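Local coordinates for uncharacterized protein (Pseudomonas aeruginosa, PDB 3LLB) that is the C-terminal transporter-associated domain of a CorC-like protein that probably plays a role in magnesium and cobalt ion transport, at residues A[36-39]-A[40-44]; A[16-19]-A[20-23]. All blocks are in the same frame, centred on the assembly; numbering follows the deposited sequence.

Overall arrangement
Interaction 1 (36-39 with 40-44) forms the first turns of helix 38-46, and interaction 2 (16-19 with 20-23) the start of helix 19-26; their centres lie about 10 Å apart, and the two helices follow each other in the chain. Both are partly buried, but interaction 1 sits nearer the chain centre and has no fully exposed touching residue, whereas D20 of interaction 2 is exposed. The helix starts differ: T37 caps helix 38-46 by a weak hydroxyl bond, while P18 holds the N-cap position of helix 19-26. They also meet directly, with V38 N 3.0 Å from T17 O, a probable hydrogen bond, and V38 packing against F22.

Interaction 1. Residues A[36-39]-A[40-44]; sequences DTVG and GLVMS
The carbonyl oxygen of G39 accepts the shortest hydrogen bond across this contact, 2.8 Å from M43 N. The donor stands tilted 25° from the carbonyl plane, and the side chain of M43 lies beside the same oxygen, with CB 3.3 Å from G39 O. Beyond CG the methionine chain turns at chi3, carrying SD and CE off the preceding turn. Stepping back along the chain, V42 N donates to V38 O at 2.9 Å and L41 N to T37 O at 3.0 Å, this last bond lying in the carbonyl plane. Three successive bonds from residue i+4 to residue i are the evidence for an alpha-helical first turn. At its N-cap position, T37 OG1 takes the N-H of G40 at 3.4 Å, a weak bond by length but a straight one, with 171° at the hydrogen. A chi1 of 64° sets OG1 between the backbone N and the carbonyl carbon of T37, so the hydroxyl is turned to the start of the helix while CG2 lies beside its own backbone N. T37 thus acts as a side-chain N-cap, through a weak bond, at the start of helix 38-46 of the transporter-associated domain. On the inner side, V38 CG1 and V42 CG2 approach to 4.4 Å, one helical turn apart, and both valines also pack on L76 and F63 of the sheet. The L41 side chain packs on F30 and F35 of the loops, while its CB is 3.3 Å from V38 O. Further along, the hydroxyl of S44 returns to the backbone and donates to L41 O at 2.8 Å, with OG lying out of the L41 carbonyl plane.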
loop_
_atom_site.group_PDB
_atom_site.type_symbol
_atom_site.label_atom_id
_atom_site.label_comp_id
_atom_site.label_asym_id
_atom_site.label_seq_id
_atom_site.Cartn_x
_atom_site.Cartn_y
_atom_site.Cartn_z
ATOM N N ASP A 36 -7.693 -7.548 -4.222
ATOM C CA ASP A 36 -8.220 -6.568 -5.193
ATOM C C ASP A 36 -7.477 -5.260 -5.140
ATOM O O ASP A 36 -7.230 -4.675 -6.156
ATOM C CB ASP A 36 -9.699 -6.246 -4.997
ATOM C CG ASP A 36 -10.614 -7.367 -5.465
ATOM O OD1 ASP A 36 -10.208 -8.164 -6.326
ATOM O OD2 ASP A 36 -11.759 -7.475 -4.944
ATOM N N THR A 37 -7.208 -4.755 -3.944
ATOM C CA THR A 37 -6.609 -3.423 -3.807
ATOM C C THR A 37 -5.459 -3.457 -2.825
ATOM O O THR A 37 -5.311 -4.399 -2.073
ATOM C CB THR A 37 -7.640 -2.389 -3.345
ATOM O OG1 THR A 37 -8.083 -2.742 -2.040
ATOM C CG2 THR A 37 -8.868 -2.353 -4.308
ATOM N N VAL A 38 -4.593 -2.454 -2.929
ATOM C CA VAL A 38 -3.457 -2.281 -2.023
ATOM C C VAL A 38 -3.903 -2.279 -0.565
ATOM O O VAL A 38 -3.245 -2.843 0.300
ATOM C CB VAL A 38 -2.652 -1.007 -2.395
ATOM C CG1 VAL A 38 -1.685 -0.553 -1.258
ATOM C CG2 VAL A 38 -1.909 -1.243 -3.717
ATOM N N GLY A 39 -5.009 -1.611 -0.267
ATOM C CA GLY A 39 -5.500 -1.577 1.130
ATOM C C GLY A 39 -5.875 -2.969 1.628
ATOM O O GLY A 39 -5.617 -3.298 2.773
ATOM N N GLY A 40 -6.549 -3.753 0.800
ATOM C CA GLY A 40 -6.728 -5.194 1.065
ATOM C C GLY A 40 -5.448 -5.997 1.276
ATOM O O GLY A 40 -5.400 -6.828 2.148
ATOM N N LEU A 41 -4.421 -5.759 0.470
ATOM C CA LEU A 41 -3.126 -6.393 0.642
ATOM C C LEU A 41 -2.575 -6.033 2.017
ATOM O O LEU A 41 -2.139 -6.912 2.771
ATOM C CB LEU A 41 -2.189 -5.900 -0.443
ATOM C CG LEU A 41 -0.735 -6.369 -0.526
ATOM C CD1 LEU A 41 -0.625 -7.890 -0.676
ATOM C CD2 LEU A 41 -0.115 -5.584 -1.665
ATOM N N VAL A 42 -2.563 -4.735 2.334
ATOM C CA VAL A 42 -2.011 -4.248 3.603
ATOM C C VAL A 42 -2.845 -4.711 4.816
ATOM O O VAL A 42 -2.295 -5.159 5.827
ATOM C CB VAL A 42 -1.807 -2.692 3.536
ATOM C CG1 VAL A 42 -1.701 -2.078 4.862
ATOM C CG2 VAL A 42 -0.573 -2.318 2.656
ATOM N N MET A 43 -4.176 -4.627 4.716
ATOM C CA MET A 43 -5.054 -4.967 5.864
ATOM C C MET A 43 -4.932 -6.434 6.150
ATOM O O MET A 43 -4.959 -6.865 7.304
ATOM C CB MET A 43 -6.541 -4.508 5.676
ATOM C CG MET A 43 -6.773 -3.111 6.108
ATOM S SD MET A 43 -8.452 -2.503 5.875
ATOM C CE MET A 43 -9.136 -3.365 7.240
ATOM N N SER A 44 -4.729 -7.246 5.135
ATOM C CA SER A 44 -4.531 -8.662 5.385
ATOM C C SER A 44 -3.221 -8.931 6.111
ATOM O O SER A 44 -3.192 -9.732 7.021
ATOM C CB SER A 44 -4.542 -9.393 4.073
ATOM O OG SER A 44 -3.255 -9.396 3.466
#

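Interaction 2. Residues A[16-19]-A[20-23]; sequences LTPV and DAFN
A proline at the N-cap position, P18, begins helix 19-26 of the transporter-associated domain, where the loop after strand 11-14 turns into the helix. Two i+4 to i bonds establish the first turn: F22 N donates to P18 O and N23 N to V19 O, each at 2.9 Å. Both are close to linear, the second reaching an N-H...O angle of 173°, and each donor lies nearly along the C=O axis of its acceptor. Side chains then close round the turn. P18 CB and A21 CB form an apolar pair at 4.0 Å, and the carboxylate of D20 lies against the same proline carbon, OD1 being 3.3 Å from P18 CB. That placement follows from D20 chi1 of 47°, which sets CG between the backbone N and the carbonyl carbon and folds the carboxylate back beside P18 CB. T17 turns its methyl to the helix, CG2 lying 4.1 Å from A21 CB and equally near F22 CB, while its hydroxyl bonds to K14 O in the preceding strand. F22 carries its ring away from this turn, since CG is anti to the backbone N; the ring meets F26 with the planes at about 60° and packs on V38 of helix 38-46. N23 crosses V19 obliquely, and its amide is held at both ends, OD1 by the S28 hydroxyl and ND2 by F30 O. V19 CG1 lies 3.9 Å from N23 ND2.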
loop_
_atom_site.group_PDB
_atom_site.type_symbol
_atom_site.label_atom_id
_atom_site.label_comp_id
_atom_site.label_asym_id
_atom_site.label_seq_id
_atom_site.Cartn_x
_atom_site.Cartn_y
_atom_site.Cartn_z
ATOM N N LEU A 16 -7.107 2.346 -2.450
ATOM C CA LEU A 16 -8.009 1.873 -3.506
ATOM C C LEU A 16 -7.309 1.472 -4.805
ATOM O O LEU A 16 -7.948 0.888 -5.686
ATOM C CB LEU A 16 -9.148 2.932 -3.768
ATOM C CG LEU A 16 -8.761 4.423 -4.049
ATOM C CD1 LEU A 16 -8.152 4.580 -5.466
ATOM C CD2 LEU A 16 -9.847 5.562 -3.775
ATOM N N THR A 17 -6.013 1.782 -4.951
ATOM C CA THR A 17 -5.186 1.272 -6.097
ATOM C C THR A 17 -5.347 -0.220 -6.320
ATOM O O THR A 17 -5.038 -0.972 -5.448
ATOM C CB THR A 17 -3.684 1.574 -5.930
ATOM O OG1 THR A 17 -3.554 2.968 -5.662
ATOM C CG2 THR A 17 -2.827 1.188 -7.200
ATOM N N PRO A 18 -5.840 -0.627 -7.498
ATOM C CA PRO A 18 -5.857 -2.004 -7.867
ATOM C C PRO A 18 -4.498 -2.639 -7.761
ATOM O O PRO A 18 -3.528 -2.037 -8.142
ATOM C CB PRO A 18 -6.276 -1.921 -9.343
ATOM C CG PRO A 18 -7.294 -0.871 -9.312
ATOM C CD PRO A 18 -6.559 0.171 -8.521
ATOM N N VAL A 19 -4.437 -3.851 -7.262
ATOM C CA VAL A 19 -3.173 -4.554 -7.218
ATOM C C VAL A 19 -2.509 -4.688 -8.631
ATOM O O VAL A 19 -1.276 -4.555 -8.748
ATOM C CB VAL A 19 -3.326 -5.917 -6.417
ATOM C CG1 VAL A 19 -2.189 -6.860 -6.760
ATOM C CG2 VAL A 19 -3.335 -5.620 -4.962
ATOM N N ASP A 20 -3.300 -4.923 -9.696
ATOM C CA ASP A 20 -2.785 -4.996 -11.095
ATOM C C ASP A 20 -2.057 -3.702 -11.506
ATOM O O ASP A 20 -0.940 -3.725 -12.077
ATOM C CB ASP A 20 -3.921 -5.315 -12.092
ATOM C CG ASP A 20 -5.200 -4.427 -11.866
ATOM O OD1 ASP A 20 -5.193 -3.198 -12.204
ATOM O OD2 ASP A 20 -6.234 -4.956 -11.371
ATOM N N ALA A 21 -2.684 -2.578 -11.169
ATOM C CA ALA A 21 -2.107 -1.228 -11.347
ATOM C C ALA A 21 -0.860 -1.039 -10.540
ATOM O O ALA A 21 0.105 -0.528 -11.082
ATOM C CB ALA A 21 -3.103 -0.213 -10.990
ATOM N N PHE A 22 -0.877 -1.432 -9.254
ATOM C CA PHE A 22 0.306 -1.312 -8.419
ATOM C C PHE A 22 1.524 -2.096 -8.990
ATOM O O PHE A 22 2.624 -1.560 -9.053
ATOM C CB PHE A 22 -0.032 -1.753 -7.016
ATOM C CG PHE A 22 1.086 -1.612 -6.026
ATOM C CD1 PHE A 22 1.137 -0.533 -5.177
ATOM C CD2 PHE A 22 2.054 -2.593 -5.920
ATOM C CE1 PHE A 22 2.183 -0.399 -4.270
ATOM C CE2 PHE A 22 3.102 -2.435 -5.034
ATOM C CZ PHE A 22 3.116 -1.332 -4.175
ATOM N N ASN A 23 1.328 -3.363 -9.352
ATOM C CA ASN A 23 2.392 -4.191 -9.927
ATOM C C ASN A 23 2.967 -3.545 -11.197
ATOM O O ASN A 23 4.146 -3.618 -11.464
ATOM C CB ASN A 23 1.900 -5.584 -10.267
ATOM C CG ASN A 23 1.596 -6.414 -9.073
ATOM O OD1 ASN A 23 2.055 -6.134 -7.977
ATOM N ND2 ASN A 23 0.793 -7.465 -9.276
#